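Local coordinates for protein tail assembly chaperone (Enterobacteria phage HK97, PDB 2OB9) that probably acts as a chaperone in assembly of the bacteriophage HK97 tail and adopts a spiral structure conserved among diverged relatives, at residues A11-K14 with M15-F18; P26-G30 with V31-L35; R67-C70 with A71-L75. All blocks are in the same frame, centred on the assembly; numbering follows the deposited sequence.

Contact 1: A11-K14 with M15-F18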
# COMPACT_ATOMS: atom_id res chain seq x y z
N ALA A 11 -19.05 -9.56 39.46
CA ALA A 11 -18.79 -10.00 38.09
C ALA A 11 -20.03 -10.19 37.25
O ALA A 11 -19.94 -10.12 36.03
CB ALA A 11 -17.95 -11.31 38.12
N MSE A 12 -21.18 -10.44 37.91
CA MSE A 12 -22.43 -10.84 37.27
C MSE A 12 -23.53 -9.81 37.38
O MSE A 12 -24.62 -10.04 36.84
CB MSE A 12 -22.97 -12.13 37.91
CG MSE A 12 -22.78 -13.39 37.08
SE MSE A 12 -23.83 -14.89 37.76
CE MSE A 12 -25.29 -14.61 36.48
N ALA A 13 -23.27 -8.71 38.08
CA ALA A 13 -24.24 -7.67 38.32
C ALA A 13 -24.64 -7.00 36.99
O ALA A 13 -23.90 -7.06 35.99
CB ALA A 13 -23.70 -6.63 39.32
N LYS A 14 -25.83 -6.40 37.01
CA LYS A 14 -26.33 -5.63 35.89
C LYS A 14 -25.30 -4.55 35.60
O LYS A 14 -24.90 -3.78 36.51
CB LYS A 14 -27.69 -4.97 36.24
CG LYS A 14 -28.60 -4.75 35.02
CD LYS A 14 -29.64 -3.61 35.18
CE LYS A 14 -30.17 -3.45 36.62
NZ LYS A 14 -31.30 -2.43 36.69
N MSE A 15 -24.87 -4.50 34.35
CA MSE A 15 -23.84 -3.54 33.94
C MSE A 15 -22.45 -3.74 34.55
O MSE A 15 -21.65 -2.82 34.56
CB MSE A 15 -24.30 -2.07 34.11
CG MSE A 15 -25.25 -1.63 33.02
SE MSE A 15 -24.93 0.21 32.45
CE MSE A 15 -25.18 1.31 33.98
N ALA A 16 -22.18 -4.95 35.06
CA ALA A 16 -20.81 -5.39 35.41
C ALA A 16 -19.84 -5.27 34.22
O ALA A 16 -18.61 -5.16 34.40
CB ALA A 16 -20.85 -6.83 35.92
N GLY A 17 -20.39 -5.33 33.01
CA GLY A 17 -19.59 -5.33 31.80
C GLY A 17 -19.13 -3.96 31.38
O GLY A 17 -18.29 -3.87 30.53
N PHE A 18 -19.63 -2.90 32.00
CA PHE A 18 -19.48 -1.54 31.47
C PHE A 18 -19.12 -0.55 32.55
O PHE A 18 -19.80 -0.47 33.52
CB PHE A 18 -20.81 -1.06 30.83
CG PHE A 18 -21.20 -1.85 29.64
CD1 PHE A 18 -20.80 -1.45 28.39
CD2 PHE A 18 -21.89 -3.06 29.78
CE1 PHE A 18 -21.10 -2.21 27.28
CE2 PHE A 18 -22.19 -3.83 28.67
CZ PHE A 18 -21.79 -3.39 27.42

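Contact 2: P26-G30 with V31-L35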
# COMPACT_ATOMS: atom_id res chain seq x y z
N PRO A 26 -29.54 18.94 32.31
CA PRO A 26 -30.18 20.25 32.52
C PRO A 26 -31.19 20.60 31.46
O PRO A 26 -32.23 21.19 31.77
CB PRO A 26 -29.00 21.23 32.42
CG PRO A 26 -27.80 20.43 32.89
CD PRO A 26 -28.07 19.00 32.50
N GLU A 27 -30.88 20.24 30.22
CA GLU A 27 -31.69 20.66 29.08
C GLU A 27 -32.82 19.67 28.79
O GLU A 27 -33.71 19.96 27.99
CB GLU A 27 -30.80 20.85 27.85
CG GLU A 27 -29.67 19.87 27.84
CD GLU A 27 -28.33 20.47 28.18
OE1 GLU A 27 -28.03 21.55 27.63
OE2 GLU A 27 -27.60 19.85 28.97
N TRP A 28 -32.77 18.52 29.43
CA TRP A 28 -33.89 17.60 29.39
C TRP A 28 -34.54 17.57 30.75
O TRP A 28 -34.72 16.51 31.36
CB TRP A 28 -33.45 16.20 28.98
CG TRP A 28 -32.85 16.07 27.60
CD1 TRP A 28 -32.89 16.99 26.55
CD2 TRP A 28 -32.19 14.91 27.09
NE1 TRP A 28 -32.26 16.46 25.44
CE2 TRP A 28 -31.83 15.19 25.74
CE3 TRP A 28 -31.87 13.66 27.64
CZ2 TRP A 28 -31.13 14.26 24.96
CZ3 TRP A 28 -31.19 12.74 26.87
CH2 TRP A 28 -30.83 13.04 25.53
N GLU A 29 -34.86 18.76 31.23
CA GLU A 29 -35.62 18.99 32.48
C GLU A 29 -35.01 18.42 33.75
O GLU A 29 -35.73 18.13 34.69
CB GLU A 29 -37.09 18.60 32.29
CG GLU A 29 -37.66 19.31 31.06
CD GLU A 29 -39.11 18.99 30.79
OE1 GLU A 29 -39.69 18.14 31.50
OE2 GLU A 29 -39.66 19.59 29.83
N GLY A 30 -33.69 18.30 33.78
CA GLY A 30 -33.00 17.87 34.99
C GLY A 30 -33.00 16.36 35.14
O GLY A 30 -32.49 15.84 36.11
N VAL A 31 -33.53 15.64 34.15
CA VAL A 31 -33.63 14.16 34.19
C VAL A 31 -32.25 13.54 34.32
O VAL A 31 -31.27 14.05 33.74
CB VAL A 31 -34.40 13.58 32.93
CG1 VAL A 31 -33.52 13.55 31.66
CG2 VAL A 31 -35.00 12.21 33.19
N LYS A 32 -32.16 12.47 35.09
CA LYS A 32 -30.94 11.71 35.18
C LYS A 32 -31.01 10.58 34.16
O LYS A 32 -32.07 9.98 33.96
CB LYS A 32 -30.72 11.10 36.57
CG LYS A 32 -30.55 12.06 37.71
CD LYS A 32 -30.65 11.27 39.05
CE LYS A 32 -32.12 11.28 39.59
NZ LYS A 32 -32.44 10.27 40.69
N VAL A 33 -29.87 10.32 33.52
CA VAL A 33 -29.67 9.20 32.61
C VAL A 33 -28.42 8.50 33.12
O VAL A 33 -27.71 9.02 33.98
CB VAL A 33 -29.46 9.65 31.11
CG1 VAL A 33 -30.65 10.48 30.64
CG2 VAL A 33 -28.09 10.41 30.88
N VAL A 34 -28.17 7.30 32.60
CA VAL A 34 -26.96 6.58 32.85
C VAL A 34 -26.22 6.48 31.53
O VAL A 34 -26.78 6.12 30.50
CB VAL A 34 -27.26 5.17 33.46
CG1 VAL A 34 -26.02 4.28 33.40
CG2 VAL A 34 -27.77 5.28 34.91
N LEU A 35 -24.96 6.87 31.55
CA LEU A 35 -24.08 6.75 30.41
C LEU A 35 -23.11 5.59 30.66
O LEU A 35 -22.47 5.52 31.71
CB LEU A 35 -23.25 8.06 30.23
CG LEU A 35 -24.00 9.36 29.88
CD1 LEU A 35 -23.03 10.51 29.60
CD2 LEU A 35 -24.99 9.18 28.69

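Contact 3: R67-C70 with A71-L75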
# COMPACT_ATOMS: atom_id res chain seq x y z
N ARG A 67 -21.33 10.84 7.26
CA ARG A 67 -21.06 9.51 7.75
C ARG A 67 -20.51 9.53 9.18
O ARG A 67 -20.75 8.60 9.94
CB ARG A 67 -20.16 8.74 6.77
CG ARG A 67 -18.71 8.95 7.02
CD ARG A 67 -17.88 8.59 5.82
NE ARG A 67 -16.48 8.63 6.23
CZ ARG A 67 -15.46 8.67 5.39
NH1 ARG A 67 -15.67 8.67 4.08
NH2 ARG A 67 -14.23 8.72 5.89
N ASN A 68 -19.83 10.61 9.56
CA ASN A 68 -19.41 10.77 10.95
C ASN A 68 -20.59 11.00 11.86
O ASN A 68 -20.65 10.52 13.00
CB ASN A 68 -18.35 11.87 11.07
CG ASN A 68 -16.95 11.38 10.66
OD1 ASN A 68 -16.38 10.47 11.29
ND2 ASN A 68 -16.39 11.98 9.63
N LEU A 69 -21.58 11.71 11.34
CA LEU A 69 -22.83 11.90 12.02
C LEU A 69 -23.57 10.57 12.21
O LEU A 69 -23.92 10.24 13.32
CB LEU A 69 -23.69 12.92 11.28
CG LEU A 69 -25.03 13.22 11.95
CD1 LEU A 69 -24.83 14.19 13.16
CD2 LEU A 69 -26.03 13.76 10.87
N CYS A 70 -23.79 9.83 11.13
CA CYS A 70 -24.31 8.46 11.18
C CYS A 70 -23.64 7.55 12.17
O CYS A 70 -24.31 6.82 12.91
CB CYS A 70 -24.24 7.80 9.81
SG CYS A 70 -25.22 8.64 8.64
N ALA A 71 -22.31 7.55 12.15
CA ALA A 71 -21.50 6.77 13.08
C ALA A 71 -21.70 7.26 14.50
O ALA A 71 -21.81 6.44 15.43
CB ALA A 71 -20.05 6.85 12.70
N ASP A 72 -21.73 8.60 14.69
CA ASP A 72 -21.94 9.16 16.02
C ASP A 72 -23.30 8.71 16.56
O ASP A 72 -23.42 8.27 17.71
CB ASP A 72 -21.82 10.69 16.04
CG ASP A 72 -20.39 11.19 15.96
OD1 ASP A 72 -19.46 10.36 15.88
OD2 ASP A 72 -20.18 12.43 15.94
N VAL A 73 -24.35 8.79 15.75
CA VAL A 73 -25.65 8.40 16.32
C VAL A 73 -25.71 6.93 16.79
O VAL A 73 -26.38 6.65 17.75
CB VAL A 73 -26.95 8.90 15.54
CG1 VAL A 73 -26.68 10.05 14.60
CG2 VAL A 73 -27.76 7.76 14.95
N VAL A 74 -24.96 6.04 16.12
CA VAL A 74 -24.84 4.60 16.42
C VAL A 74 -24.17 4.34 17.74
O VAL A 74 -24.62 3.47 18.51
CB VAL A 74 -24.06 3.85 15.28
CG1 VAL A 74 -23.27 2.59 15.79
CG2 VAL A 74 -24.99 3.51 14.15
N LEU A 75 -23.09 5.06 18.00
CA LEU A 75 -22.49 5.02 19.30
C LEU A 75 -23.46 5.60 20.33
O LEU A 75 -23.55 5.10 21.45
CB LEU A 75 -21.13 5.77 19.34
CG LEU A 75 -19.85 5.05 19.02
CD1 LEU A 75 -18.63 5.94 19.30
CD2 LEU A 75 -19.78 3.74 19.81

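Contact 1: A11-K14 with M15-F18
A16 folds back onto A11 and A13, and its methyl group makes the tight side of this contact. A16 CB sits 3.1 Å from A13 O and 3.4 Å from A11 O, so one small group meets two backbone carbonyls; its touch on A13 CB, at 4.4 Å, is looser. A13 O also takes a hydrogen bond from A16 N, at 2.9 Å with an N-H...O angle of 158°. That donor comes from well above the carbonyl plane, 53° out of it. A11 O accepts a hydrogen bond from H105 of the second subunit, so the buried corner is shared with a neighbouring copy.

The other side is more open, and K14 and M15 carry it. K14 is exposed: with CG anti to the backbone N (chi1 -151°), its chain runs off the turn, and NZ is hydrogen-bonded to D84 O. The end of M15 likewise leads away, to pack on V34 and R36 of strand 31-36.

M15 has a positive phi, as expected at the third position of a type II beta turn. That turn, A13 to A16, runs into a type I turn from M15 to F18, two overlapping turns linking helix 6-11 to strand 20-25.

Contact 2: P26-G30 with V31-L35
V31 has CG1 set between its own backbone N and carbonyl carbon (chi1 78°), and this rotation lays the methyl against the base of W28. From there CG1 meets W28 O at 3.2 Å and W28 CB at 3.8 Å. W28 answers with CG anti to its carbonyl carbon, which sends the indole past V31 and along toward V33. Both valines then lie at the edge of the ring, near its plane, and neither covers a face: the closest approach of V33 is CG1 to W28 CZ3, at 4.4 Å.

The backbone closes the same corner. V31 N donates to W28 O across 3.2 Å in a fairly straight N-H...O bond (162°), reaching the oxygen from 44° above the carbonyl plane. This is a type I' beta turn from W28 to V31, with E29 and G30 both at positive phi, a backbone shape well suited to the glycine. It forms the last part of the loop in a beta hairpin: strand 20-25 comes up, the chain turns, and strand 31-36 goes back antiparallel, with V31 paired to V25 and V33 to V23 through the backbone.

W28 is buried by more than this turn. Its ring stands edge-to-face with H105 and packs on V104 and L108 of helix 103-113, while A11 of the third subunit comes against it as well. L7 of that same neighbouring subunit touches V31 and V33. E29 and K32, by contrast, are exposed.

Contact 3: R67-C70 with A71-L75
The carboxylate of D72 lies flat over the carbonyl oxygen of N68, one turn earlier in the helix. N68 O sits under one face of the group, almost directly beneath D72 CG at 3.0 Å. D72 OD1 is only slightly farther from N68 O, at 3.1 Å. These two oxygens are both acceptors and are not bonded to each other. Each has a donor of its own, and that may ease the closeness: N68 O takes the helical bond from D72 N, and OD2 accepts a hydrogen bond from the backbone N of A119 of the third subunit. The carboxylate gets into this position with CG anti to the carbonyl carbon (chi1 -76°), which swings it back along the helix. The other flat group here is the amide of N68, whose ND2 makes a weak hydrogen bond to K64 O.

All of this sits on successive i to i+4 bonds of the alpha helix 61-79. A71 N donates to R67 O, D72 N to N68 O and V73 N to L69 O, all at 2.8 to 2.9 Å. V74 N to C70 O is longer, 3.4 Å, and weak.

V73 has an unusual, nearly eclipsed chi1 (-18°), which brings CG1 down to 3.0 Å from L69 O. So short an approach, resting on that torsion, is strained or doubtful. The same methyl touches L69 CG more loosely. Around the helix, A71 and D72 pack on W46 of helix 40-49, D72 also meets L109 of helix 103-113, V73 and V74 pack on E94 of helix 94-98, and L69 reaches W43 of the third subunit.

How the contacts relate
Contacts 1 and 2 are both turns next to the sheet, one leading into strand 20-25 and the other joining it to strand 31-36; contact 3 is a run of helix 61-79. Each mixes buried and open residues, but contact 3 lies nearest the centre of the chain and has no fully exposed residue among those that touch. Within the chain contacts 1 and 2 touch each other, while contact 3 stays about 8 Å from contact 2 at the nearest atoms. Contact 1 hydrogen-bonds through A16 O to W28 of the second subunit; contacts 2 and 3 both touch the third. Isolated turn bonds with apolar packing thus contrast with a ladder of helical bonds and a carboxylate.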